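Local structure of Ceg4 (Legionella pneumophila subsp. pneumophila, 6AOK) at residues M10-T22 with T156-S168. The protein is an effector phosphotyrosine phosphatase of the HAD type that attenuates eukaryotic MAPK activation; this chain probably holds its magnesium-binding phosphatase domain. Sequence-based numbering, arbitrary orientation.
Sequences MPKVIIFTDFDGT and TERANRVYILDDS. With MG (magnesium ion), chain B.
Val13-Thr17 and Arg161-Leu165 pair as parallel strands, their axes 4.6 Å apart and 11° from parallel. Backbone bonds alternate from Ile14 N to Arg161 O through to Asp18 N, which meets Leu165 O nearly straight at 2.9 Å. Ahead of the strands, Asn160 extends the pairing with its side chain: OD1 accepts from Lys12 N (3.0 Å), while Asn160 N donates to Lys12 O. On one face, Val13 CG1, placed anti to the backbone N (chi1 -178°), lies 3.9 Å from Tyr163 CD1; on the other, Val162 CG1 meets the Phe16 ring in plane at its CD1 edge (3.8 Å). At the C-terminal end of the pair, magnesium joins both segments through Asp18 OD2 (2.0 Å), Asp20 O and Asp167 OD1, with three waters completing six ligands; Asp18, Asp20 and Thr22 are consistent with the DxDx(T/V) motif of HAD phosphatases. Thr22 OG1 donates to the anti lone pair of Asp18 OD2, a second-shell bond that helps fix this carboxylate. The Asp18 and Asp166 carboxylates stack with planes 4° apart; Lys144 forms salt bridges to both. Strand 106-111 borders 13-17 on its other edge and 189-192 borders 161-165, so the pair is interior to the parallel sheet, with helix 169-180 against Ile164 and helix 201-211 against Val13 and Leu165.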
# COMPACT_ATOMS: atom_id res chain seq x y z
N MSE A 10 -1.81 22.58 9.48
CA MSE A 10 -1.32 21.29 9.85
C MSE A 10 -0.31 20.81 8.81
O MSE A 10 -0.38 21.18 7.64
CB MSE A 10 -2.51 20.36 10.04
CG MSE A 10 -3.15 20.65 11.38
SE MSE A 10 -3.61 19.09 12.34
CE MSE A 10 -5.37 18.76 11.57
N PRO A 11 0.67 20.02 9.28
CA PRO A 11 1.64 19.41 8.36
C PRO A 11 0.93 18.50 7.36
O PRO A 11 -0.19 18.04 7.59
CB PRO A 11 2.52 18.58 9.30
CG PRO A 11 2.23 19.05 10.69
CD PRO A 11 0.82 19.53 10.66
N LYS A 12 1.61 18.22 6.25
CA LYS A 12 1.10 17.28 5.25
C LYS A 12 2.15 16.23 4.96
O LYS A 12 3.33 16.55 4.83
CB LYS A 12 0.77 18.00 3.95
CG LYS A 12 -0.41 19.02 4.11
CD LYS A 12 -1.75 18.30 4.26
CE LYS A 12 -2.89 19.28 4.47
NZ LYS A 12 -4.20 18.55 4.39
N VAL A 13 1.73 14.99 4.85
CA VAL A 13 2.60 13.88 4.51
C VAL A 13 1.99 13.18 3.31
O VAL A 13 0.76 13.02 3.22
CB VAL A 13 2.76 12.88 5.67
CG1 VAL A 13 3.67 11.78 5.31
CG2 VAL A 13 3.21 13.59 6.94
N ILE A 14 2.85 12.78 2.39
CA ILE A 14 2.44 11.97 1.25
C ILE A 14 3.27 10.70 1.29
O ILE A 14 4.47 10.76 1.50
CB ILE A 14 2.65 12.69 -0.09
CG1 ILE A 14 1.89 14.00 -0.08
CG2 ILE A 14 2.20 11.74 -1.31
CD1 ILE A 14 2.31 14.93 -1.19
N ILE A 15 2.61 9.57 1.12
CA ILE A 15 3.27 8.28 1.10
C ILE A 15 3.16 7.71 -0.31
O ILE A 15 2.07 7.65 -0.88
CB ILE A 15 2.64 7.33 2.13
CG1 ILE A 15 2.83 7.90 3.54
CG2 ILE A 15 3.27 5.92 2.02
CD1 ILE A 15 1.96 7.24 4.51
N PHE A 16 4.28 7.23 -0.83
CA PHE A 16 4.27 6.42 -2.03
C PHE A 16 4.85 5.10 -1.60
O PHE A 16 6.07 5.03 -1.37
CB PHE A 16 5.11 7.04 -3.15
CG PHE A 16 4.52 8.29 -3.70
CD1 PHE A 16 5.00 9.54 -3.30
CD2 PHE A 16 3.46 8.24 -4.56
CE1 PHE A 16 4.45 10.70 -3.81
CE2 PHE A 16 2.87 9.38 -5.02
CZ PHE A 16 3.38 10.62 -4.63
N THR A 17 4.02 4.05 -1.53
CA THR A 17 4.50 2.77 -1.04
C THR A 17 4.15 1.68 -2.04
O THR A 17 3.05 1.66 -2.61
CB THR A 17 3.91 2.44 0.35
OG1 THR A 17 4.43 1.19 0.79
CG2 THR A 17 2.41 2.32 0.28
N ASP A 18 5.10 0.80 -2.29
CA ASP A 18 4.84 -0.46 -2.96
C ASP A 18 3.88 -1.32 -2.13
O ASP A 18 3.66 -1.07 -0.94
CB ASP A 18 6.19 -1.18 -3.18
CG ASP A 18 6.04 -2.50 -3.92
OD1 ASP A 18 5.31 -2.55 -4.95
OD2 ASP A 18 6.67 -3.48 -3.46
N PHE A 19 3.27 -2.32 -2.77
CA PHE A 19 2.43 -3.25 -2.03
C PHE A 19 3.14 -4.58 -1.78
O PHE A 19 3.56 -4.85 -0.64
CB PHE A 19 1.05 -3.45 -2.73
CG PHE A 19 0.12 -4.35 -1.96
CD1 PHE A 19 -0.53 -3.89 -0.82
CD2 PHE A 19 -0.12 -5.66 -2.39
CE1 PHE A 19 -1.38 -4.71 -0.09
CE2 PHE A 19 -0.97 -6.49 -1.65
CZ PHE A 19 -1.60 -6.01 -0.52
N ASP A 20 3.33 -5.41 -2.82
CA ASP A 20 3.84 -6.77 -2.63
C ASP A 20 5.30 -6.74 -2.21
O ASP A 20 6.14 -6.22 -2.97
CB ASP A 20 3.74 -7.58 -3.92
CG ASP A 20 2.32 -7.76 -4.39
OD1 ASP A 20 1.49 -8.41 -3.68
OD2 ASP A 20 2.03 -7.21 -5.47
N GLY A 21 5.61 -7.34 -1.05
CA GLY A 21 6.96 -7.38 -0.56
C GLY A 21 7.37 -6.14 0.21
O GLY A 21 8.47 -6.09 0.75
N THR A 22 6.51 -5.14 0.28
CA THR A 22 6.73 -3.96 1.09
C THR A 22 5.69 -3.91 2.20
O THR A 22 6.01 -4.06 3.39
CB THR A 22 6.68 -2.72 0.17
OG1 THR A 22 7.74 -2.82 -0.82
CG2 THR A 22 6.82 -1.43 0.99
N THR A 156 -2.68 18.83 -5.39
CA THR A 156 -2.72 18.64 -3.96
C THR A 156 -1.73 19.60 -3.29
O THR A 156 -0.89 20.24 -3.95
CB THR A 156 -2.40 17.19 -3.59
OG1 THR A 156 -1.00 16.95 -3.81
CG2 THR A 156 -3.24 16.22 -4.42
N GLU A 157 -1.84 19.72 -1.95
CA GLU A 157 -0.92 20.57 -1.20
C GLU A 157 0.45 19.92 -1.04
O GLU A 157 0.53 18.73 -0.88
CB GLU A 157 -1.42 20.88 0.18
CG GLU A 157 -2.90 20.69 0.34
CD GLU A 157 -3.53 21.87 0.98
OE1 GLU A 157 -2.80 22.85 1.24
OE2 GLU A 157 -4.74 21.82 1.23
N ARG A 158 1.48 20.75 -1.04
CA ARG A 158 2.87 20.31 -0.92
C ARG A 158 3.13 19.64 0.43
O ARG A 158 2.64 20.08 1.48
CB ARG A 158 3.79 21.52 -1.10
CG ARG A 158 5.20 21.37 -0.63
CD ARG A 158 6.11 22.19 -1.52
NE ARG A 158 6.12 21.65 -2.86
CZ ARG A 158 7.13 20.95 -3.37
NH1 ARG A 158 8.23 20.75 -2.66
NH2 ARG A 158 7.04 20.46 -4.60
N ALA A 159 3.88 18.56 0.40
CA ALA A 159 4.15 17.79 1.60
C ALA A 159 5.28 18.44 2.41
O ALA A 159 6.20 19.04 1.86
CB ALA A 159 4.56 16.35 1.24
N ASN A 160 5.17 18.33 3.73
CA ASN A 160 6.35 18.52 4.57
C ASN A 160 7.23 17.27 4.56
O ASN A 160 8.45 17.36 4.72
CB ASN A 160 5.92 18.88 6.00
CG ASN A 160 5.09 20.15 6.06
OD1 ASN A 160 3.86 20.13 5.88
ND2 ASN A 160 5.75 21.26 6.29
N ARG A 161 6.65 16.11 4.28
CA ARG A 161 7.39 14.87 4.26
C ARG A 161 6.82 13.96 3.19
O ARG A 161 5.59 13.83 3.09
CB ARG A 161 7.33 14.18 5.62
CG ARG A 161 8.30 13.04 5.78
CD ARG A 161 9.02 13.14 7.13
NE ARG A 161 9.27 14.50 7.61
CZ ARG A 161 10.09 15.36 7.03
NH1 ARG A 161 10.70 15.02 5.90
NH2 ARG A 161 10.27 16.57 7.54
N VAL A 162 7.69 13.33 2.40
CA VAL A 162 7.28 12.34 1.41
C VAL A 162 7.97 11.05 1.77
O VAL A 162 9.20 11.01 1.84
CB VAL A 162 7.64 12.76 -0.03
CG1 VAL A 162 7.19 11.67 -1.03
CG2 VAL A 162 7.07 14.21 -0.36
N TYR A 163 7.18 9.98 2.00
CA TYR A 163 7.70 8.62 2.23
C TYR A 163 7.74 7.85 0.91
O TYR A 163 6.80 7.93 0.11
CB TYR A 163 6.82 7.84 3.19
CG TYR A 163 7.15 8.17 4.61
CD1 TYR A 163 6.74 9.36 5.17
CD2 TYR A 163 7.89 7.31 5.38
CE1 TYR A 163 7.04 9.66 6.46
CE2 TYR A 163 8.21 7.61 6.66
CZ TYR A 163 7.78 8.80 7.22
OH TYR A 163 8.11 9.14 8.54
N ILE A 164 8.84 7.12 0.69
CA ILE A 164 8.99 6.23 -0.46
C ILE A 164 9.45 4.88 0.05
O ILE A 164 10.50 4.78 0.68
CB ILE A 164 10.01 6.75 -1.47
CG1 ILE A 164 9.69 8.22 -1.81
CG2 ILE A 164 9.97 5.86 -2.73
CD1 ILE A 164 10.89 8.99 -2.48
N LEU A 165 8.64 3.83 -0.21
CA LEU A 165 8.93 2.50 0.30
C LEU A 165 8.84 1.53 -0.84
O LEU A 165 7.80 1.48 -1.52
CB LEU A 165 7.94 2.09 1.40
CG LEU A 165 8.00 3.07 2.56
CD1 LEU A 165 6.76 3.93 2.49
CD2 LEU A 165 8.13 2.39 3.91
N ASP A 166 9.90 0.75 -1.07
CA ASP A 166 9.81 -0.27 -2.12
C ASP A 166 10.89 -1.32 -1.90
O ASP A 166 12.04 -0.98 -1.57
CB ASP A 166 9.95 0.35 -3.52
CG ASP A 166 9.28 -0.47 -4.61
OD1 ASP A 166 9.52 -1.70 -4.65
OD2 ASP A 166 8.53 0.11 -5.47
N ASP A 167 10.53 -2.60 -2.07
CA ASP A 167 11.57 -3.61 -1.97
C ASP A 167 12.35 -3.81 -3.26
O ASP A 167 13.39 -4.46 -3.23
CB ASP A 167 10.99 -4.98 -1.51
CG ASP A 167 9.98 -5.58 -2.52
OD1 ASP A 167 9.00 -4.88 -2.89
OD2 ASP A 167 10.17 -6.73 -2.99
N SER A 168 11.89 -3.29 -4.38
CA SER A 168 12.62 -3.42 -5.63
C SER A 168 13.53 -2.21 -5.83
O SER A 168 13.03 -1.10 -5.93
CB SER A 168 11.63 -3.52 -6.79
OG SER A 168 12.23 -3.07 -7.99
MG MG B . 7.38 -5.18 -4.19
O HOH W 1 1.67 22.52 5.46
O HOH W 2 6.11 -5.38 -5.79
O HOH W 3 8.49 -4.00 -5.54
O HOH W 4 8.38 -6.97 -4.70